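Choline binding protein PCPA (Streptococcus pneumoniae, PDB 4CP6) is a pneumococcal surface antigen of the choline-binding family, whose leucine-rich repeat region probably takes part in protein recognition at the bacterial surface. Local coordinates at residues A[58-63]-A[96-101]; A[243-248]-A[268-273]; A[322-327]-A[345-350]; A[362-367]-A[387-392]. All blocks are in the same frame, centred on the assembly; numbering follows the deposited sequence.

Interaction 1 (A[58-63]-A[96-101])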
loop_
_atom_site.group_PDB
_atom_site.type_symbol
_atom_site.label_atom_id
_atom_site.label_comp_id
_atom_site.label_asym_id
_atom_site.label_seq_id
_atom_site.Cartn_x
_atom_site.Cartn_y
_atom_site.Cartn_z
ATOM N N PHE A 58 -22.910 -18.902 -9.005
ATOM C CA PHE A 58 -22.676 -19.092 -10.419
ATOM C C PHE A 58 -21.356 -19.828 -10.616
ATOM O O PHE A 58 -20.398 -19.574 -9.859
ATOM C CB PHE A 58 -22.595 -17.719 -11.114
ATOM C CG PHE A 58 -22.187 -17.767 -12.570
ATOM C CD1 PHE A 58 -23.102 -18.149 -13.549
ATOM C CD2 PHE A 58 -20.901 -17.397 -12.972
ATOM C CE1 PHE A 58 -22.737 -18.185 -14.896
ATOM C CE2 PHE A 58 -20.538 -17.445 -14.324
ATOM C CZ PHE A 58 -21.461 -17.819 -15.273
ATOM N N THR A 59 -21.279 -20.708 -11.609
ATOM C CA THR A 59 -20.066 -21.427 -11.961
ATOM C C THR A 59 -19.610 -21.023 -13.356
ATOM O O THR A 59 -20.388 -21.070 -14.312
ATOM C CB THR A 59 -20.267 -22.953 -11.854
ATOM O OG1 THR A 59 -20.600 -23.244 -10.502
ATOM C CG2 THR A 59 -18.999 -23.750 -12.232
ATOM N N ILE A 60 -18.356 -20.606 -13.481
ATOM C CA ILE A 60 -17.817 -20.256 -14.783
ATOM C C ILE A 60 -17.708 -21.530 -15.604
ATOM O O ILE A 60 -17.116 -22.517 -15.140
ATOM C CB ILE A 60 -16.425 -19.593 -14.663
ATOM C CG1 ILE A 60 -16.529 -18.283 -13.913
ATOM C CG2 ILE A 60 -15.794 -19.372 -16.056
ATOM C CD1 ILE A 60 -15.105 -17.646 -13.531
ATOM N N PRO A 61 -18.241 -21.530 -16.849
ATOM C CA PRO A 61 -18.084 -22.722 -17.689
ATOM C C PRO A 61 -16.614 -23.093 -17.955
ATOM O O PRO A 61 -15.734 -22.222 -17.921
ATOM C CB PRO A 61 -18.864 -22.355 -18.963
ATOM C CG PRO A 61 -19.854 -21.314 -18.503
ATOM C CD PRO A 61 -19.046 -20.494 -17.536
ATOM N N THR A 62 -16.344 -24.375 -18.209
ATOM C CA THR A 62 -14.976 -24.868 -18.394
ATOM C C THR A 62 -14.649 -25.298 -19.814
ATOM O O THR A 62 -13.471 -25.412 -20.186
ATOM C CB THR A 62 -14.671 -25.987 -17.371
ATOM O OG1 THR A 62 -13.313 -26.400 -17.496
ATOM C CG2 THR A 62 -15.580 -27.227 -17.528
ATOM N N LYS A 63 -15.695 -25.598 -20.593
ATOM C CA LYS A 63 -15.514 -26.147 -21.923
ATOM C C LYS A 63 -16.654 -25.702 -22.799
ATOM O O LYS A 63 -17.809 -25.655 -22.352
ATOM C CB LYS A 63 -15.533 -27.688 -21.793
ATOM C CG LYS A 63 -15.298 -28.480 -23.078
ATOM C CD LYS A 63 -15.191 -29.978 -22.796
ATOM C CE LYS A 63 -16.522 -30.690 -22.764
ATOM N NZ LYS A 63 -16.353 -32.140 -22.493
ATOM N N SER A 96 -24.047 -14.232 -6.170
ATOM C CA SER A 96 -23.604 -14.069 -4.776
ATOM C C SER A 96 -22.230 -14.722 -4.535
ATOM O O SER A 96 -21.547 -14.401 -3.554
ATOM C CB SER A 96 -24.622 -14.729 -3.866
ATOM O OG SER A 96 -24.818 -16.071 -4.277
ATOM N N SER A 97 -21.862 -15.675 -5.379
ATOM C CA SER A 97 -20.580 -16.382 -5.299
ATOM C C SER A 97 -20.246 -16.871 -6.682
ATOM O O SER A 97 -21.157 -17.054 -7.503
ATOM C CB SER A 97 -20.648 -17.561 -4.325
ATOM O OG SER A 97 -21.428 -18.621 -4.860
ATOM N N ILE A 98 -18.959 -17.062 -6.976
ATOM C CA ILE A 98 -18.537 -17.547 -8.270
ATOM C C ILE A 98 -17.577 -18.682 -8.037
ATOM O O ILE A 98 -16.647 -18.534 -7.218
ATOM C CB ILE A 98 -17.926 -16.450 -9.190
ATOM C CG1 ILE A 98 -18.989 -15.354 -9.529
ATOM C CG2 ILE A 98 -17.338 -17.089 -10.468
ATOM C CD1 ILE A 98 -18.446 -14.119 -10.253
ATOM N N THR A 99 -17.798 -19.810 -8.726
ATOM C CA THR A 99 -16.927 -20.976 -8.677
ATOM C C THR A 99 -16.067 -20.986 -9.927
ATOM O O THR A 99 -16.581 -20.822 -11.049
ATOM C CB THR A 99 -17.751 -22.252 -8.506
ATOM O OG1 THR A 99 -18.362 -22.215 -7.220
ATOM C CG2 THR A 99 -16.910 -23.522 -8.640
ATOM N N ILE A 100 -14.736 -21.138 -9.732
ATOM C CA ILE A 100 -13.771 -21.130 -10.809
ATOM C C ILE A 100 -13.337 -22.558 -11.089
ATOM O O ILE A 100 -12.816 -23.214 -10.185
ATOM C CB ILE A 100 -12.574 -20.242 -10.406
ATOM C CG1 ILE A 100 -13.074 -18.797 -10.111
ATOM C CG2 ILE A 100 -11.473 -20.284 -11.464
ATOM C CD1 ILE A 100 -11.973 -17.723 -9.846
ATOM N N PRO A 101 -13.520 -23.039 -12.334
ATOM C CA PRO A 101 -13.142 -24.425 -12.647
ATOM C C PRO A 101 -11.633 -24.578 -12.695
ATOM O O PRO A 101 -10.930 -23.575 -12.864
ATOM C CB PRO A 101 -13.793 -24.671 -14.016
ATOM C CG PRO A 101 -13.830 -23.291 -14.654
ATOM C CD PRO A 101 -14.130 -22.364 -13.502
HETATM O O HOH W 1 -20.526 -20.549 -6.926
#
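I60 and I98 meet because each sends CG1 beside its own backbone N (chi1 -64° and -63°); in I98 this leaves CG2 anti to N, where it reaches I60 CG1 at 3.7 Å. I60 CD1 runs on to I100 CG1, the two isoleucines lying side by side and pointing the same way. T59 and T99 also share one rotamer and stand next to each other on the other face of the sheet, with T59 OG1 3.6 Å from T99 CB. Between these faces the backbones pair in parallel: F58 N donates to S97 O, T99 N to F58 O at 2.8 Å and I60 N to T99 O. Strand 57-59 forms one edge of the five-stranded parallel sheet in the N-terminal part of this leucine-rich repeat protein, and 97-100 is the next one in. F58 O has a second donor in water 1, which also bonds S97 OG and T99 OG1. On the isoleucine face the F58 ring takes I98 CG2 at its edge, 4.4 Å from CD2, and packs edge-to-face with F49. Past the strand, P101 CD lies 3.8 Å from I60 CB, while T62 CB slides past P101 CB at 3.7 Å.

Interaction 2 (A[243-248]-A[268-273])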
loop_
_atom_site.group_PDB
_atom_site.type_symbol
_atom_site.label_atom_id
_atom_site.label_comp_id
_atom_site.label_asym_id
_atom_site.label_seq_id
_atom_site.Cartn_x
_atom_site.Cartn_y
_atom_site.Cartn_z
ATOM N N PRO A 243 1.897 -3.436 11.415
ATOM C CA PRO A 243 0.423 -3.431 11.309
ATOM C C PRO A 243 -0.246 -2.273 12.016
ATOM O O PRO A 243 0.093 -2.007 13.162
ATOM C CB PRO A 243 0.009 -4.786 11.883
ATOM C CG PRO A 243 1.215 -5.662 11.582
ATOM C CD PRO A 243 2.411 -4.748 11.837
ATOM N N SER A 244 -1.192 -1.590 11.340
ATOM C CA SER A 244 -1.804 -0.401 11.911
ATOM C C SER A 244 -2.515 -0.683 13.218
ATOM O O SER A 244 -2.643 0.231 14.056
ATOM C CB SER A 244 -2.763 0.272 10.931
ATOM O OG SER A 244 -3.938 -0.495 10.694
ATOM N N GLN A 245 -3.013 -1.940 13.390
ATOM C CA GLN A 245 -3.808 -2.259 14.593
ATOM C C GLN A 245 -3.026 -3.042 15.633
ATOM O O GLN A 245 -3.621 -3.493 16.620
ATOM C CB GLN A 245 -5.145 -2.952 14.246
ATOM C CG GLN A 245 -5.963 -2.221 13.194
ATOM C CD GLN A 245 -6.130 -0.756 13.504
ATOM O OE1 GLN A 245 -5.454 0.119 12.913
ATOM N NE2 GLN A 245 -7.032 -0.452 14.419
ATOM N N LYS A 246 -1.711 -3.167 15.469
ATOM C CA LYS A 246 -0.827 -3.786 16.481
ATOM C C LYS A 246 -0.878 -2.822 17.696
ATOM O O LYS A 246 -0.626 -1.626 17.552
ATOM C CB LYS A 246 0.573 -3.954 15.903
ATOM C CG LYS A 246 1.593 -4.372 16.952
ATOM C CD LYS A 246 2.907 -4.760 16.312
ATOM C CE LYS A 246 4.065 -4.842 17.286
ATOM N NZ LYS A 246 3.907 -5.937 18.256
ATOM N N ASN A 247 -1.301 -3.316 18.865
ATOM C CA ASN A 247 -1.667 -2.387 19.934
ATOM C C ASN A 247 -0.576 -1.901 20.900
ATOM O O ASN A 247 -0.896 -1.098 21.786
ATOM C CB ASN A 247 -2.827 -2.958 20.716
ATOM C CG ASN A 247 -2.486 -4.053 21.677
ATOM O OD1 ASN A 247 -1.361 -4.561 21.741
ATOM N ND2 ASN A 247 -3.455 -4.378 22.513
ATOM N N ASP A 248 0.680 -2.260 20.701
ATOM C CA ASP A 248 1.726 -1.831 21.625
ATOM C C ASP A 248 1.868 -0.304 21.736
ATOM O O ASP A 248 1.873 0.392 20.719
ATOM C CB ASP A 248 3.055 -2.482 21.250
ATOM C CG ASP A 248 2.958 -3.987 21.207
ATOM O OD1 ASP A 248 2.470 -4.510 20.199
ATOM O OD2 ASP A 248 3.282 -4.633 22.228
ATOM N N ASN A 268 -1.285 4.076 11.513
ATOM C CA ASN A 268 -1.039 3.472 12.805
ATOM C C ASN A 268 -1.989 4.027 13.863
ATOM O O ASN A 268 -2.070 5.242 14.049
ATOM C CB ASN A 268 0.397 3.699 13.186
ATOM C CG ASN A 268 0.748 2.930 14.421
ATOM O OD1 ASN A 268 0.424 3.360 15.527
ATOM N ND2 ASN A 268 1.251 1.712 14.245
ATOM N N SER A 269 -2.672 3.136 14.604
ATOM C CA SER A 269 -3.686 3.546 15.557
ATOM C C SER A 269 -3.251 3.589 17.019
ATOM O O SER A 269 -3.919 4.281 17.798
ATOM C CB SER A 269 -4.871 2.579 15.465
ATOM O OG SER A 269 -5.481 2.568 14.181
ATOM N N TYR A 270 -2.195 2.862 17.410
ATOM C CA TYR A 270 -1.911 2.700 18.836
ATOM C C TYR A 270 -0.553 3.111 19.305
ATOM O O TYR A 270 -0.384 3.376 20.500
ATOM C CB TYR A 270 -2.147 1.228 19.239
ATOM C CG TYR A 270 -3.564 0.779 18.991
ATOM C CD1 TYR A 270 -4.629 1.332 19.700
ATOM C CD2 TYR A 270 -3.861 -0.148 17.993
ATOM C CE1 TYR A 270 -5.943 0.959 19.436
ATOM C CE2 TYR A 270 -5.168 -0.560 17.753
ATOM C CZ TYR A 270 -6.209 -0.003 18.475
ATOM O OH TYR A 270 -7.508 -0.391 18.215
ATOM N N LEU A 271 0.457 3.114 18.426
ATOM C CA LEU A 271 1.799 3.423 18.874
ATOM C C LEU A 271 1.958 4.867 19.365
ATOM O O LEU A 271 1.644 5.795 18.625
ATOM C CB LEU A 271 2.757 3.129 17.697
ATOM C CG LEU A 271 4.233 3.177 17.975
ATOM C CD1 LEU A 271 4.645 2.144 19.047
ATOM C CD2 LEU A 271 5.027 2.912 16.709
ATOM N N LYS A 272 2.519 5.054 20.575
ATOM C CA LYS A 272 2.754 6.377 21.139
ATOM C C LYS A 272 4.209 6.749 21.177
ATOM O O LYS A 272 4.524 7.930 21.069
ATOM C CB LYS A 272 2.204 6.454 22.591
ATOM C CG LYS A 272 0.696 6.266 22.692
ATOM C CD LYS A 272 0.204 6.384 24.162
ATOM C CE LYS A 272 -1.307 6.459 24.167
ATOM N NZ LYS A 272 -1.872 6.642 25.542
ATOM N N LYS A 273 5.126 5.781 21.364
ATOM C CA LYS A 273 6.542 6.078 21.473
ATOM C C LYS A 273 7.320 5.143 20.560
ATOM O O LYS A 273 7.171 3.920 20.664
ATOM C CB LYS A 273 6.987 5.925 22.944
ATOM C CG LYS A 273 8.480 6.156 23.179
ATOM C CD LYS A 273 8.823 6.111 24.663
ATOM C CE LYS A 273 10.319 6.190 24.863
ATOM N NZ LYS A 273 10.696 6.034 26.289
HETATM O O HOH W 2 -5.913 2.327 10.963
HETATM O O HOH W 3 -0.794 0.555 16.076
#
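N268, the first residue of 268-273, sits against the type I turn P243-K246, its CA 4.0 Å from that of S244; here, in the middle of the leucine-rich repeat solenoid, the loop after strand 238-241 meets the loop before strand 273-275. The N268 side chain, with CG anti to its backbone N (chi1 -172°), reaches forward along its own chain to form an Asx motif: OD1 accepts from L271 N at 2.9 Å and weakly from Y270 N. S269 N donates to S244 O at 3.0 Å, the direct backbone bond between the two loops. Its hydroxyl takes a bond from water 2, which gives a weaker one to S244 OG. Y270 is the residue most buried by this contact, packed on 245-247. N247 CB lies over one face of its ring, 4.0 Å from CD2, whereas K246 O comes in at the edge, 3.6 Å from the same CD2. The backbone N of Y270 donates to water 3, which sits close to S244 O and K246 O and so fills in between the two loops. L271 ends the contact: its CA points a C-H at D248 O, 3.5 Å away, and its CD1 touches that same oxygen at 3.7 Å.

Interaction 3 (A[322-327]-A[345-350])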
loop_
_atom_site.group_PDB
_atom_site.type_symbol
_atom_site.label_atom_id
_atom_site.label_comp_id
_atom_site.label_asym_id
_atom_site.label_seq_id
_atom_site.Cartn_x
_atom_site.Cartn_y
_atom_site.Cartn_z
ATOM N N LEU A 322 15.314 16.773 14.458
ATOM C CA LEU A 322 15.962 16.263 13.249
ATOM C C LEU A 322 17.459 16.140 13.550
ATOM O O LEU A 322 18.092 17.094 14.022
ATOM C CB LEU A 322 15.721 17.180 12.052
ATOM C CG LEU A 322 14.246 17.419 11.673
ATOM C CD1 LEU A 322 14.144 18.463 10.554
ATOM C CD2 LEU A 322 13.539 16.097 11.271
ATOM N N PRO A 323 18.012 14.944 13.352
ATOM C CA PRO A 323 19.403 14.709 13.747
ATOM C C PRO A 323 20.402 15.451 12.910
ATOM O O PRO A 323 20.079 16.056 11.875
ATOM C CB PRO A 323 19.553 13.181 13.706
ATOM C CG PRO A 323 18.506 12.734 12.734
ATOM C CD PRO A 323 17.357 13.721 12.855
ATOM N N ASP A 324 21.639 15.456 13.401
ATOM C CA ASP A 324 22.637 16.374 12.898
ATOM C C ASP A 324 23.104 16.205 11.476
ATOM O O ASP A 324 23.653 17.154 10.914
ATOM C CB ASP A 324 23.872 16.361 13.824
ATOM C CG ASP A 324 23.588 16.835 15.250
ATOM O OD1 ASP A 324 22.667 17.666 15.439
ATOM O OD2 ASP A 324 24.282 16.361 16.190
ATOM N N ASN A 325 22.904 15.012 10.893
ATOM C CA ASN A 325 23.506 14.657 9.620
ATOM C C ASN A 325 22.522 14.328 8.487
ATOM O O ASN A 325 22.926 13.717 7.495
ATOM C CB ASN A 325 24.454 13.453 9.871
ATOM C CG ASN A 325 25.322 13.604 11.110
ATOM O OD1 ASN A 325 26.123 14.541 11.185
ATOM N ND2 ASN A 325 25.131 12.743 12.146
ATOM N N VAL A 326 21.228 14.703 8.627
ATOM C CA VAL A 326 20.293 14.413 7.553
ATOM C C VAL A 326 20.762 15.170 6.308
ATOM O O VAL A 326 21.077 16.383 6.378
ATOM C CB VAL A 326 18.857 14.828 7.913
ATOM C CG1 VAL A 326 17.897 14.371 6.831
ATOM C CG2 VAL A 326 18.423 14.244 9.257
ATOM N N LYS A 327 20.826 14.463 5.172
ATOM C CA LYS A 327 21.293 15.017 3.909
ATOM C C LYS A 327 20.160 15.279 2.937
ATOM O O LYS A 327 20.265 16.180 2.104
ATOM C CB LYS A 327 22.278 14.038 3.252
ATOM C CG LYS A 327 23.548 13.748 4.081
ATOM C CD LYS A 327 24.590 12.996 3.255
ATOM C CE LYS A 327 25.020 11.693 3.890
ATOM N NZ LYS A 327 25.996 10.952 3.044
ATOM N N ILE A 345 16.395 21.542 14.323
ATOM C CA ILE A 345 17.063 21.188 13.084
ATOM C C ILE A 345 18.538 21.042 13.442
ATOM O O ILE A 345 19.189 22.020 13.831
ATOM C CB ILE A 345 16.817 22.256 11.992
ATOM C CG1 ILE A 345 15.310 22.587 11.871
ATOM C CG2 ILE A 345 17.399 21.803 10.655
ATOM C CD1 ILE A 345 14.949 23.648 10.814
ATOM N N GLY A 346 19.054 19.823 13.257
ATOM C CA GLY A 346 20.409 19.424 13.630
ATOM C C GLY A 346 21.557 20.214 13.039
ATOM O O GLY A 346 21.411 20.965 12.074
ATOM N N ASN A 347 22.755 20.018 13.646
ATOM C CA ASN A 347 23.961 20.819 13.399
ATOM C C ASN A 347 24.417 20.980 11.968
ATOM O O ASN A 347 24.831 22.078 11.594
ATOM C CB ASN A 347 25.166 20.293 14.219
ATOM C CG ASN A 347 25.011 20.417 15.730
ATOM O OD1 ASN A 347 24.120 21.082 16.253
ATOM N ND2 ASN A 347 25.864 19.756 16.484
ATOM N N ASN A 348 24.415 19.903 11.176
ATOM C CA ASN A 348 24.998 20.004 9.855
ATOM C C ASN A 348 23.965 20.145 8.743
ATOM O O ASN A 348 24.299 19.944 7.582
ATOM C CB ASN A 348 25.987 18.842 9.610
ATOM C CG ASN A 348 26.949 18.710 10.776
ATOM O OD1 ASN A 348 27.551 19.703 11.227
ATOM N ND2 ASN A 348 26.963 17.540 11.405
ATOM N N ILE A 349 22.728 20.580 9.090
ATOM C CA ILE A 349 21.693 20.834 8.089
ATOM C C ILE A 349 21.803 22.319 7.806
ATOM O O ILE A 349 21.431 23.140 8.662
ATOM C CB ILE A 349 20.300 20.397 8.622
ATOM C CG1 ILE A 349 20.300 18.875 8.918
ATOM C CG2 ILE A 349 19.244 20.747 7.566
ATOM C CD1 ILE A 349 19.151 18.441 9.758
ATOM N N ASN A 350 22.349 22.655 6.631
ATOM C CA ASN A 350 22.626 24.054 6.276
ATOM C C ASN A 350 21.811 24.552 5.096
ATOM O O ASN A 350 22.001 25.685 4.671
ATOM C CB ASN A 350 24.129 24.259 6.006
ATOM C CG ASN A 350 24.688 23.369 4.920
ATOM O OD1 ASN A 350 24.120 23.218 3.843
ATOM N ND2 ASN A 350 25.824 22.754 5.176
HETATM O O HOH W 4 27.448 17.508 15.239
HETATM O O HOH W 5 26.861 15.645 9.014
HETATM O O HOH W 6 23.604 17.327 6.885
#
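L322 and I345 form a parallel bridge, CA to CA 5.0 Å, after which both chains leave the sheet in type I turns, P323-V326 and G346-I349, that stack one on the other. N348 N donates to D324 O at 2.9 Å. D324 CG lies beside its backbone N, anti to the carbonyl carbon (chi1 -63°), and N347 does likewise, which sets carboxylate flat against amide, planes 8° apart, both side chains pointing the same way. D324 OD1 also accepts from N347 N at 3.0 Å, in a straight bond (169°) that arrives from above the carboxylate plane. At G346 the turns come close, its CA 3.4 Å from D324 OD1 and 3.8 Å from P323 O. In the leucine-rich repeat solenoid these are equivalent turns of neighbouring coils. One residue on, two asparagine amides lie side by side: N348 ND2 donates to N325 OD1 at 3.1 Å, while N325 ND2 bonds the backbone O of N301, probably in the preceding coil. Water 6 spans the turns by donating to V326 O and N348 O. On the inner side I349 CD1 reaches under the first turn, 3.3 Å from P323 O and 4.1 Å from V326 CB.

Interaction 4 (A[362-367]-A[387-392])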
loop_
_atom_site.group_PDB
_atom_site.type_symbol
_atom_site.label_atom_id
_atom_site.label_comp_id
_atom_site.label_asym_id
_atom_site.label_seq_id
_atom_site.Cartn_x
_atom_site.Cartn_y
_atom_site.Cartn_z
ATOM N N ASP A 362 -0.956 24.249 14.711
ATOM C CA ASP A 362 -1.596 25.047 15.760
ATOM C C ASP A 362 -0.825 25.214 17.047
ATOM O O ASP A 362 -0.967 26.244 17.724
ATOM C CB ASP A 362 -2.974 24.467 16.085
ATOM C CG ASP A 362 -4.017 24.657 14.998
ATOM O OD1 ASP A 362 -3.765 25.439 14.057
ATOM O OD2 ASP A 362 -5.091 24.032 15.097
ATOM N N SER A 363 -0.025 24.217 17.421
ATOM C CA SER A 363 0.687 24.228 18.693
ATOM C C SER A 363 2.150 24.637 18.574
ATOM O O SER A 363 2.865 24.677 19.577
ATOM C CB SER A 363 0.595 22.855 19.353
ATOM O OG SER A 363 -0.734 22.385 19.481
ATOM N N LEU A 364 2.636 24.899 17.311
ATOM C CA LEU A 364 4.045 25.133 17.110
ATOM C C LEU A 364 4.479 26.418 17.735
ATOM O O LEU A 364 4.067 27.491 17.283
ATOM C CB LEU A 364 4.443 25.031 15.613
ATOM C CG LEU A 364 5.937 25.065 15.299
ATOM C CD1 LEU A 364 6.727 23.989 16.063
ATOM C CD2 LEU A 364 6.169 24.938 13.791
ATOM N N LYS A 365 5.330 26.314 18.741
ATOM C CA LYS A 365 5.821 27.478 19.468
ATOM C C LYS A 365 7.193 27.898 19.020
ATOM O O LYS A 365 7.508 29.091 18.993
ATOM C CB LYS A 365 5.853 27.074 20.966
ATOM C CG LYS A 365 6.630 27.935 21.924
ATOM C CD LYS A 365 6.407 27.422 23.355
ATOM C CE LYS A 365 7.564 26.601 23.877
ATOM N NZ LYS A 365 7.598 26.577 25.366
ATOM N N GLU A 366 8.044 26.917 18.669
ATOM C CA GLU A 366 9.437 27.252 18.435
ATOM C C GLU A 366 10.143 26.330 17.452
ATOM O O GLU A 366 9.827 25.141 17.405
ATOM C CB GLU A 366 10.209 27.209 19.784
ATOM C CG GLU A 366 10.069 25.897 20.535
ATOM C CD GLU A 366 10.675 25.813 21.926
ATOM O OE1 GLU A 366 11.345 26.780 22.354
ATOM O OE2 GLU A 366 10.521 24.749 22.568
ATOM N N ILE A 367 11.083 26.895 16.694
ATOM C CA ILE A 367 11.971 26.180 15.774
ATOM C C ILE A 367 13.390 26.570 16.153
ATOM O O ILE A 367 13.736 27.764 16.144
ATOM C CB ILE A 367 11.665 26.492 14.289
ATOM C CG1 ILE A 367 10.240 26.068 13.890
ATOM C CG2 ILE A 367 12.700 25.823 13.379
ATOM C CD1 ILE A 367 9.798 26.588 12.510
ATOM N N GLU A 387 2.733 33.030 11.996
ATOM C CA GLU A 387 3.662 34.104 12.329
ATOM C C GLU A 387 4.085 34.075 13.800
ATOM O O GLU A 387 5.103 34.670 14.164
ATOM C CB GLU A 387 3.062 35.456 11.945
ATOM C CG GLU A 387 4.043 36.603 12.066
ATOM C CD GLU A 387 3.509 37.851 11.404
ATOM O OE1 GLU A 387 2.758 38.591 12.078
ATOM O OE2 GLU A 387 3.741 38.025 10.186
ATOM N N THR A 388 3.295 33.380 14.649
ATOM C CA THR A 388 3.604 33.298 16.085
ATOM C C THR A 388 4.759 32.350 16.414
ATOM O O THR A 388 5.264 32.363 17.539
ATOM C CB THR A 388 2.370 32.872 16.840
ATOM O OG1 THR A 388 1.838 31.711 16.206
ATOM C CG2 THR A 388 1.331 33.979 16.897
ATOM N N VAL A 389 5.173 31.503 15.464
ATOM C CA VAL A 389 6.278 30.594 15.741
ATOM C C VAL A 389 7.547 31.423 15.957
ATOM O O VAL A 389 7.826 32.338 15.181
ATOM C CB VAL A 389 6.481 29.587 14.575
ATOM C CG1 VAL A 389 7.675 28.662 14.854
ATOM C CG2 VAL A 389 5.221 28.750 14.338
ATOM N N LYS A 390 8.322 31.081 16.991
ATOM C CA LYS A 390 9.573 31.748 17.289
ATOM C C LYS A 390 10.732 30.951 16.735
ATOM O O LYS A 390 10.749 29.712 16.875
ATOM C CB LYS A 390 9.785 31.873 18.801
ATOM C CG LYS A 390 8.577 32.232 19.612
ATOM C CD LYS A 390 8.838 31.923 21.055
ATOM C CE LYS A 390 7.546 31.562 21.701
ATOM N NZ LYS A 390 6.767 32.744 22.144
ATOM N N PHE A 391 11.715 31.635 16.163
ATOM C CA PHE A 391 12.933 30.968 15.728
ATOM C C PHE A 391 14.063 31.272 16.666
ATOM O O PHE A 391 14.212 32.431 17.107
ATOM C CB PHE A 391 13.354 31.411 14.332
ATOM C CG PHE A 391 12.556 30.819 13.193
ATOM C CD1 PHE A 391 11.394 31.436 12.742
ATOM C CD2 PHE A 391 13.001 29.679 12.532
ATOM C CE1 PHE A 391 10.678 30.908 11.663
ATOM C CE2 PHE A 391 12.279 29.144 11.457
ATOM C CZ PHE A 391 11.120 29.759 11.032
ATOM N N TYR A 392 14.945 30.287 16.876
ATOM C CA TYR A 392 16.158 30.414 17.690
ATOM C C TYR A 392 17.292 30.048 16.737
ATOM O O TYR A 392 17.316 28.922 16.188
ATOM C CB TYR A 392 16.106 29.520 18.946
ATOM C CG TYR A 392 14.956 29.823 19.890
ATOM C CD1 TYR A 392 13.680 29.333 19.648
ATOM C CD2 TYR A 392 15.142 30.632 21.019
ATOM C CE1 TYR A 392 12.610 29.635 20.498
ATOM C CE2 TYR A 392 14.082 30.926 21.882
ATOM C CZ TYR A 392 12.815 30.428 21.615
ATOM O OH TYR A 392 11.746 30.697 22.459
HETATM O O HOH W 7 2.850 29.702 17.730
HETATM O O HOH W 8 9.729 28.891 22.832
#
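I367 is packed tightly against V389 and F391 where strands 366-369 and 390-393, neighbours in the parallel sheet near the C-terminal end of the leucine-rich repeat solenoid, run side by side. V389 fits between two residues: CG1 meets I367 CG1 at 3.8 Å, and CG2 lies 3.9 Å from L364 CG. I367 turns CG1 beside its backbone N (chi1 -61°), and its CD1 comes within 3.7 Å of F391 CE2, the side chains pointing the same way. F383 meets the F391 ring edge-to-face, and L357 packs on I367 and L364, so this face belongs to the solenoid interior. Backbone bonds run K390 N to K365 O, I367 N to K390 O at 2.8 Å, and Y392 N to I367 O. Ahead of the strands, water 7 bridges L364 O and T388 OG1. The other face is looser and wetter. The K390 chain drapes over K365 O, with CE 3.7 Å from K365 CG, so the two lysines meet through their methylenes. Y392 sets its ring edge against E366, CE1 3.5 Å from CB, with ring and carboxylate planes 75° apart, while H368 stacks on that ring. Water 8 donates a hydrogen bond to E366 OE1 and sits 2.7 Å from Y392 OH.

How the interactions relate
All four contacts join adjacent parts of the elongated fold; interactions 3 and 4 lie between neighbouring coils. Interactions 1 and 4 are strand pairs in separate parallel sheets, their centres 63 Å apart on opposite sides of the chain's centre; each has an apolar face turned inward and a polar, watered face. Interaction 2 rests on a backbone bond and bridging waters, with Y270 packed on 245-247; interaction 3, the more buried, adds direct carboxylate and amide bonds next to a strand bridge. Interactions 3 and 4 share one sheet, strands 342-345 and 366-369 being adjacent, and touch where I345 CD1 meets I367 CG2 at 4.0 Å. Interaction 2, mid-chain, touches none of the others.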